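Local atomic coordinates of Lin1944 protein (Listeria innocua, PDB entry 3D7L), a protein that is a predicted member of the short-chain dehydrogenase/reductase family and probably acts as an oxidoreductase, although its substrate is unknown. Residues 83-88 with 128-133; 95-100 with 110-115; 41-46 with 64-69. One frame throughout, in Å; residues are numbered along the deposited sequence.

Contact 1 (83-88 with 128-133); sequences AVTISS and AAMANG
The methyl CG2 of Thr85 fits between two residues of the facing helix. It lies 3.6 Å from Ala131 CB. Met130 CE is equally close to it, at 3.6 Å. CG2 stands anti to the backbone N of Thr85, and this turns the methyl toward 128-133. The hydroxyl has other partners: OG1 is hydrogen-bonded to Ser127 OG and to Thr70 N. The threonine thus gives its apolar branch to the helix contact and its polar branch to the loop and helix start beside it. The selenomethionine Met130 runs out with CG anti to the backbone N and then bends at chi3 (64°). The bend turns CE toward 83-88, where Ile86 CG1 meets it at 3.7 Å. The Ile86 and Met130 side chains cross at about a right angle. The segments lie on helices 79-100 and 126-142 of a Rossmann-type domain, and the axes of 83-88 and 128-133 differ by 26°. In short-chain dehydrogenases this helix pair commonly forms a four-helix interface between subunits. Here too the second subunit touches it: Ile86 packs on Ile86 of that subunit, and Met130 on its Ile94. No hydrogen bond joins the two segments. On 83-88, Ser87 OG gives a bond back to Val84 O of its own helix. On the other helix, Asn132 OD1 accepts from Lys89 NZ, just beyond 83-88, which adds a polar tie near the apolar contact.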
loop_
_atom_site.group_PDB
_atom_site.type_symbol
_atom_site.label_atom_id
_atom_site.label_comp_id
_atom_site.label_asym_id
_atom_site.label_seq_id
_atom_site.Cartn_x
_atom_site.Cartn_y
_atom_site.Cartn_z
ATOM N N ALA D 83 11.812 -1.520 4.385
ATOM C CA ALA D 83 12.329 -1.257 3.041
ATOM C C ALA D 83 12.453 -2.506 2.197
ATOM O O ALA D 83 12.377 -2.446 0.959
ATOM C CB ALA D 83 13.705 -0.560 3.137
ATOM N N VAL D 84 12.654 -3.638 2.854
ATOM C CA VAL D 84 12.733 -4.928 2.162
ATOM C C VAL D 84 11.361 -5.274 1.556
ATOM O O VAL D 84 11.248 -5.551 0.358
ATOM C CB VAL D 84 13.275 -6.062 3.111
ATOM C CG1 VAL D 84 13.400 -7.363 2.365
ATOM C CG2 VAL D 84 14.638 -5.665 3.717
ATOM N N THR D 85 10.314 -5.215 2.375
ATOM C CA THR D 85 8.938 -5.377 1.864
ATOM C C THR D 85 8.688 -4.438 0.681
ATOM O O THR D 85 8.194 -4.860 -0.382
ATOM C CB THR D 85 7.925 -5.042 2.942
ATOM O OG1 THR D 85 8.256 -5.782 4.105
ATOM C CG2 THR D 85 6.475 -5.398 2.477
ATOM N N ILE D 86 9.037 -3.167 0.888
ATOM C CA ILE D 86 8.833 -2.123 -0.110
ATOM C C ILE D 86 9.461 -2.464 -1.452
ATOM O O ILE D 86 8.841 -2.212 -2.494
ATOM C CB ILE D 86 9.269 -0.734 0.394
ATOM C CG1 ILE D 86 8.313 -0.269 1.515
ATOM C CG2 ILE D 86 9.270 0.281 -0.748
ATOM C CD1 ILE D 86 8.679 1.058 2.157
ATOM N N SER D 87 10.648 -3.079 -1.442
ATOM C CA SER D 87 11.310 -3.421 -2.710
ATOM C C SER D 87 10.784 -4.699 -3.349
ATOM O O SER D 87 10.965 -4.898 -4.549
ATOM C CB SER D 87 12.851 -3.477 -2.571
ATOM O OG SER D 87 13.241 -4.672 -1.915
ATOM N N SER D 88 10.118 -5.551 -2.563
ATOM C CA SER D 88 9.760 -6.901 -3.029
ATOM C C SER D 88 8.248 -7.158 -3.223
ATOM O O SER D 88 7.737 -6.954 -4.323
ATOM C CB SER D 88 10.404 -7.968 -2.138
ATOM O OG SER D 88 10.219 -9.265 -2.695
ATOM N N ALA D 128 3.604 -6.820 5.878
ATOM C CA ALA D 128 2.912 -7.545 4.798
ATOM C C ALA D 128 1.508 -6.924 4.520
ATOM O O ALA D 128 1.082 -6.776 3.365
ATOM C CB ALA D 128 2.826 -9.035 5.132
ATOM N N ALA D 129 0.817 -6.528 5.586
ATOM C CA ALA D 129 -0.449 -5.797 5.472
ATOM C C ALA D 129 -0.317 -4.557 4.554
ATOM O O ALA D 129 -1.076 -4.400 3.595
ATOM C CB ALA D 129 -0.943 -5.369 6.874
HETATM N N MSE D 130 0.657 -3.695 4.862
HETATM C CA MSE D 130 1.046 -2.565 3.988
HETATM C C MSE D 130 1.188 -2.937 2.511
HETATM O O MSE D 130 0.558 -2.322 1.643
HETATM C CB MSE D 130 2.372 -1.964 4.492
HETATM C CG MSE D 130 2.872 -0.713 3.737
HETATM SE SE MSE D 130 4.804 -0.381 4.041
HETATM C CE MSE D 130 5.552 -1.957 3.220
ATOM N N ALA D 131 2.039 -3.932 2.239
ATOM C CA ALA D 131 2.293 -4.400 0.881
ATOM C C ALA D 131 0.986 -4.831 0.235
ATOM O O ALA D 131 0.700 -4.447 -0.896
ATOM C CB ALA D 131 3.277 -5.572 0.878
ATOM N N ASN D 132 0.199 -5.641 0.943
ATOM C CA ASN D 132 -1.080 -6.132 0.393
ATOM C C ASN D 132 -2.086 -5.023 0.076
ATOM O O ASN D 132 -2.740 -5.040 -0.979
ATOM C CB ASN D 132 -1.723 -7.183 1.306
ATOM C CG ASN D 132 -0.880 -8.421 1.445
ATOM O OD1 ASN D 132 0.068 -8.636 0.669
ATOM N ND2 ASN D 132 -1.164 -9.217 2.472
ATOM N N GLY D 133 -2.221 -4.073 0.996
ATOM C CA GLY D 133 -3.083 -2.919 0.785
ATOM C C GLY D 133 -2.619 -2.080 -0.399
ATOM O O GLY D 133 -3.433 -1.637 -1.220
#

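Contact 2 (95-100 with 110-115); sequences NLVLLG and FTLTTG
Val97 and Phe110 lie closest in backbone terms, with CA atoms 7.2 Å apart, where helix 95-100 runs nearly antiparallel (164°) to strand 110-113. The Phe110 side chain leaves the strand toward the helix. Its CG is anti to the carbonyl carbon (chi1 -70°), and the ring reaches the backbone of Leu96, Val97 and Gly100. Val97 CG2 sits over one face of this ring, 4.1 Å from the centroid and 22° off the normal. This is a CH-pi contact, with the methyl displaced toward the CD1 side of the ring. The ring also meets backbone. Phe110 CZ has Gly100 C at its edge, near the ring plane, at 3.7 Å. Phe110 CE1 comes within 3.8 Å of Val97 CA. The ring therefore lies along the helix backbone with no side chain of Gly100 in the way. Val97 CG2 has a second neighbour, Leu112 CD2, at 3.8 Å. One methyl thus bridges two strand residues whose side chains leave the same side of the sheet. The side-chain packing is apolar, though backbone carbonyls also touch the ring, and no hydrogen bond crosses the contact. Ile152 of the next strand touches both Val97 and Phe110. Phe138 of helix 126-142 packs on Val97, so the valine is held from strand and helix alike. Leu96 O lies obliquely near the ring and accepts a hydrogen bond from Tyr53 OH of helix 46-56. Helix 79-100 links strand 59-64 to its parallel neighbour 108-113, and this contact is the helix-on-sheet packing of a beta-alpha-beta crossover in the Rossmann fold.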
loop_
_atom_site.group_PDB
_atom_site.type_symbol
_atom_site.label_atom_id
_atom_site.label_comp_id
_atom_site.label_asym_id
_atom_site.label_seq_id
_atom_site.Cartn_x
_atom_site.Cartn_y
_atom_site.Cartn_z
ATOM N N ASN D 95 6.289 -2.955 -10.030
ATOM C CA ASN D 95 7.243 -2.799 -11.121
ATOM C C ASN D 95 7.043 -3.819 -12.218
ATOM O O ASN D 95 7.206 -3.493 -13.397
ATOM C CB ASN D 95 8.691 -2.755 -10.600
ATOM C CG ASN D 95 9.008 -1.423 -9.894
ATOM O OD1 ASN D 95 8.220 -0.494 -9.966
ATOM N ND2 ASN D 95 10.140 -1.346 -9.207
ATOM N N LEU D 96 6.634 -5.040 -11.872
ATOM C CA LEU D 96 6.295 -5.996 -12.940
ATOM C C LEU D 96 5.174 -5.463 -13.827
ATOM O O LEU D 96 5.115 -5.779 -15.017
ATOM C CB LEU D 96 5.910 -7.367 -12.392
ATOM C CG LEU D 96 6.912 -8.180 -11.587
ATOM C CD1 LEU D 96 6.145 -9.354 -11.015
ATOM C CD2 LEU D 96 8.159 -8.651 -12.388
ATOM N N VAL D 97 4.268 -4.678 -13.244
ATOM C CA VAL D 97 3.199 -4.028 -14.013
ATOM C C VAL D 97 3.757 -2.814 -14.767
ATOM O O VAL D 97 3.570 -2.701 -15.988
ATOM C CB VAL D 97 2.010 -3.617 -13.110
ATOM C CG1 VAL D 97 1.044 -2.750 -13.863
ATOM C CG2 VAL D 97 1.327 -4.853 -12.523
ATOM N N LEU D 98 4.460 -1.926 -14.065
ATOM C CA LEU D 98 4.974 -0.726 -14.736
ATOM C C LEU D 98 5.897 -1.057 -15.917
ATOM O O LEU D 98 5.944 -0.308 -16.894
ATOM C CB LEU D 98 5.690 0.223 -13.759
ATOM C CG LEU D 98 4.859 0.662 -12.541
ATOM C CD1 LEU D 98 5.669 1.586 -11.691
ATOM C CD2 LEU D 98 3.541 1.333 -12.944
ATOM N N LEU D 99 6.646 -2.145 -15.814
ATOM C CA LEU D 99 7.603 -2.531 -16.876
ATOM C C LEU D 99 7.068 -3.569 -17.892
ATOM O O LEU D 99 7.686 -3.787 -18.931
ATOM C CB LEU D 99 8.934 -2.981 -16.264
ATOM C CG LEU D 99 9.629 -1.936 -15.374
ATOM C CD1 LEU D 99 10.694 -2.543 -14.473
ATOM C CD2 LEU D 99 10.207 -0.759 -16.167
ATOM N N GLY D 100 5.913 -4.167 -17.595
ATOM C CA GLY D 100 5.337 -5.258 -18.384
ATOM C C GLY D 100 4.147 -4.996 -19.314
ATOM O O GLY D 100 3.775 -5.887 -20.093
ATOM N N PHE D 110 -2.954 -8.683 -16.136
ATOM C CA PHE D 110 -2.047 -8.884 -14.997
ATOM C C PHE D 110 -2.821 -9.511 -13.831
ATOM O O PHE D 110 -3.956 -9.132 -13.578
ATOM C CB PHE D 110 -1.486 -7.549 -14.484
ATOM C CG PHE D 110 -0.524 -6.882 -15.404
ATOM C CD1 PHE D 110 0.814 -7.257 -15.428
ATOM C CD2 PHE D 110 -0.942 -5.843 -16.235
ATOM C CE1 PHE D 110 1.725 -6.633 -16.274
ATOM C CE2 PHE D 110 -0.018 -5.207 -17.090
ATOM C CZ PHE D 110 1.305 -5.600 -17.086
ATOM N N THR D 111 -2.209 -10.447 -13.107
ATOM C CA THR D 111 -2.778 -10.902 -11.830
ATOM C C THR D 111 -1.701 -10.811 -10.753
ATOM O O THR D 111 -0.623 -11.374 -10.916
ATOM C CB THR D 111 -3.316 -12.311 -11.892
ATOM O OG1 THR D 111 -4.146 -12.442 -13.039
ATOM C CG2 THR D 111 -4.106 -12.661 -10.641
ATOM N N LEU D 112 -2.001 -10.106 -9.658
ATOM C CA LEU D 112 -1.007 -9.882 -8.589
ATOM C C LEU D 112 -1.434 -10.550 -7.287
ATOM O O LEU D 112 -2.616 -10.769 -7.080
ATOM C CB LEU D 112 -0.810 -8.381 -8.380
ATOM C CG LEU D 112 0.245 -7.592 -9.164
ATOM C CD1 LEU D 112 0.699 -8.177 -10.533
ATOM C CD2 LEU D 112 -0.140 -6.077 -9.263
ATOM N N THR D 113 -0.499 -10.871 -6.395
ATOM C CA THR D 113 -0.910 -11.566 -5.154
ATOM C C THR D 113 -0.890 -10.625 -3.955
ATOM O O THR D 113 0.056 -9.876 -3.787
ATOM C CB THR D 113 -0.044 -12.820 -4.850
ATOM O OG1 THR D 113 -0.113 -13.733 -5.956
ATOM C CG2 THR D 113 -0.530 -13.528 -3.585
ATOM N N THR D 114 -1.954 -10.650 -3.143
ATOM C CA THR D 114 -1.993 -9.862 -1.915
ATOM C C THR D 114 -2.029 -10.830 -0.698
ATOM O O THR D 114 -1.110 -11.641 -0.533
ATOM C CB THR D 114 -3.177 -8.854 -1.938
ATOM O OG1 THR D 114 -4.379 -9.554 -2.256
ATOM C CG2 THR D 114 -2.982 -7.767 -3.012
ATOM N N GLY D 115 -3.074 -10.768 0.132
ATOM C CA GLY D 115 -3.173 -11.645 1.292
ATOM C C GLY D 115 -4.096 -11.135 2.386
ATOM O O GLY D 115 -4.273 -9.914 2.564
#

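Contact 3 (41-46 with 64-69); sequences VDITNI and SATGSA
Ile43 CD1 makes the closest contacts. It lies 3.8 Å from Gly67 CA and 3.9 Å from Thr66 CG2. The Ile43 and Thr66 side chains meet tip to tip, methyl against methyl. The isoleucine takes a less common form, with CG1 between the backbone N and the carbonyl carbon (chi1 69°), and extends from there to place CD1 at the glycine. Behind Ile43, the 41-46 backbone is held by a type I turn from Asp42 to Asn45, closed by Asn45 N to Asp42 O at 3.0 Å. Asp42 OD1 tightens it. It accepts from Thr44 N at 2.9 Å in an Asx turn, and from Thr44 OG1 at 2.8 Å. Both donors approach from the same face of the carboxylate. Next, Asn45 serves as N-cap of helix 46-56, with its OD1 bonded to Ser48 N. On the other side, Ser88 OG of helix 79-100 bonds to Ser68 N, and Ser88 also touches Ile43. The two loops follow strands 39-40 and 59-64, at the C-terminal edge of the parallel sheet. That edge is where short-chain dehydrogenases typically bind their dinucleotide cofactor.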
loop_
_atom_site.group_PDB
_atom_site.type_symbol
_atom_site.label_atom_id
_atom_site.label_comp_id
_atom_site.label_asym_id
_atom_site.label_seq_id
_atom_site.Cartn_x
_atom_site.Cartn_y
_atom_site.Cartn_z
ATOM N N VAL D 41 14.482 -13.822 -12.788
ATOM C CA VAL D 41 14.216 -12.411 -12.497
ATOM C C VAL D 41 14.461 -12.144 -11.000
ATOM O O VAL D 41 14.104 -12.953 -10.148
ATOM C CB VAL D 41 12.773 -11.960 -12.975
ATOM C CG1 VAL D 41 11.652 -12.680 -12.213
ATOM C CG2 VAL D 41 12.594 -10.421 -12.906
ATOM N N ASP D 42 15.163 -11.053 -10.716
ATOM C CA ASP D 42 15.203 -10.459 -9.379
ATOM C C ASP D 42 14.246 -9.273 -9.435
ATOM O O ASP D 42 14.575 -8.235 -10.043
ATOM C CB ASP D 42 16.616 -9.980 -9.014
ATOM C CG ASP D 42 16.677 -9.335 -7.637
ATOM O OD1 ASP D 42 15.609 -9.071 -7.043
ATOM O OD2 ASP D 42 17.795 -9.076 -7.146
ATOM N N ILE D 43 13.072 -9.432 -8.808
ATOM C CA ILE D 43 12.014 -8.433 -8.891
ATOM C C ILE D 43 12.364 -7.177 -8.107
ATOM O O ILE D 43 11.677 -6.155 -8.272
ATOM C CB ILE D 43 10.618 -8.957 -8.414
ATOM C CG1 ILE D 43 10.608 -9.197 -6.893
ATOM C CG2 ILE D 43 10.154 -10.174 -9.258
ATOM C CD1 ILE D 43 9.238 -9.630 -6.292
ATOM N N THR D 44 13.368 -7.258 -7.231
ATOM C CA THR D 44 13.862 -6.048 -6.523
ATOM C C THR D 44 14.777 -5.185 -7.401
ATOM O O THR D 44 15.160 -4.067 -7.013
ATOM C CB THR D 44 14.599 -6.347 -5.203
ATOM O OG1 THR D 44 15.911 -6.818 -5.493
ATOM C CG2 THR D 44 13.855 -7.370 -4.340
ATOM N N ASN D 45 15.119 -5.694 -8.583
ATOM C CA ASN D 45 16.027 -5.007 -9.471
ATOM C C ASN D 45 15.342 -4.691 -10.811
ATOM O O ASN D 45 14.959 -5.597 -11.556
ATOM C CB ASN D 45 17.291 -5.867 -9.613
ATOM C CG ASN D 45 18.351 -5.233 -10.474
ATOM O OD1 ASN D 45 18.181 -5.088 -11.697
ATOM N ND2 ASN D 45 19.473 -4.887 -9.857
ATOM N N ILE D 46 15.170 -3.394 -11.079
ATOM C CA ILE D 46 14.535 -2.856 -12.298
ATOM C C ILE D 46 15.137 -3.387 -13.612
ATOM O O ILE D 46 14.402 -3.879 -14.482
ATOM C CB ILE D 46 14.591 -1.304 -12.282
ATOM C CG1 ILE D 46 13.732 -0.744 -11.143
ATOM C CG2 ILE D 46 14.135 -0.694 -13.597
ATOM C CD1 ILE D 46 14.219 0.623 -10.635
ATOM N N SER D 64 1.745 -12.863 -11.116
ATOM C CA SER D 64 2.731 -12.775 -10.059
ATOM C C SER D 64 2.185 -13.504 -8.850
ATOM O O SER D 64 1.165 -13.079 -8.277
ATOM C CB SER D 64 2.991 -11.309 -9.708
ATOM O OG SER D 64 3.707 -11.186 -8.481
ATOM N N ALA D 65 2.840 -14.611 -8.495
ATOM C CA ALA D 65 2.595 -15.296 -7.229
ATOM C C ALA D 65 3.889 -15.231 -6.399
ATOM O O ALA D 65 4.387 -16.237 -5.882
ATOM C CB ALA D 65 2.168 -16.718 -7.490
ATOM N N THR D 66 4.447 -14.028 -6.313
ATOM C CA THR D 66 5.794 -13.813 -5.794
ATOM C C THR D 66 5.809 -12.555 -4.931
ATOM O O THR D 66 4.819 -11.839 -4.867
ATOM C CB THR D 66 6.835 -13.674 -6.954
ATOM O OG1 THR D 66 8.151 -13.918 -6.444
ATOM C CG2 THR D 66 6.776 -12.278 -7.637
ATOM N N GLY D 67 6.935 -12.289 -4.286
ATOM C CA GLY D 67 7.093 -11.064 -3.506
ATOM C C GLY D 67 7.164 -11.384 -2.036
ATOM O O GLY D 67 6.331 -12.111 -1.519
ATOM N N SER D 68 8.161 -10.832 -1.360
ATOM C CA SER D 68 8.394 -11.104 0.053
ATOM C C SER D 68 8.170 -9.860 0.883
ATOM O O SER D 68 8.434 -8.750 0.417
ATOM C CB SER D 68 9.839 -11.568 0.293
ATOM O OG SER D 68 10.225 -12.579 -0.618
ATOM N N ALA D 69 7.727 -10.083 2.118
ATOM C CA ALA D 69 7.450 -9.038 3.100
ATOM C C ALA D 69 8.109 -9.397 4.432
ATOM O O ALA D 69 7.988 -10.543 4.895
ATOM C CB ALA D 69 5.936 -8.889 3.312
#

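From the N terminus, contact 3 comes first. It closes a loop of helix 46-56 and most of strand 59-64, and joins two loops at the C-terminal edge of the sheet. It is complete before contact 1 opens at 83-88. Contact 2 lies wholly within the span of contact 1. It closes the short connection between helix 79-100 and strand 108-113. Contact 1 joins the N-terminal part of that helix to helix 126-142, closing a loop that holds the rest of helix 79-100 and strand 108-113. Helix 79-100 is thus shared. Contacts 2 and 3 also meet through neighbouring strands, with Thr113 OG1 bonded to Ser64 O. Contacts 1 and 3 meet where Ala128 packs on Ala69.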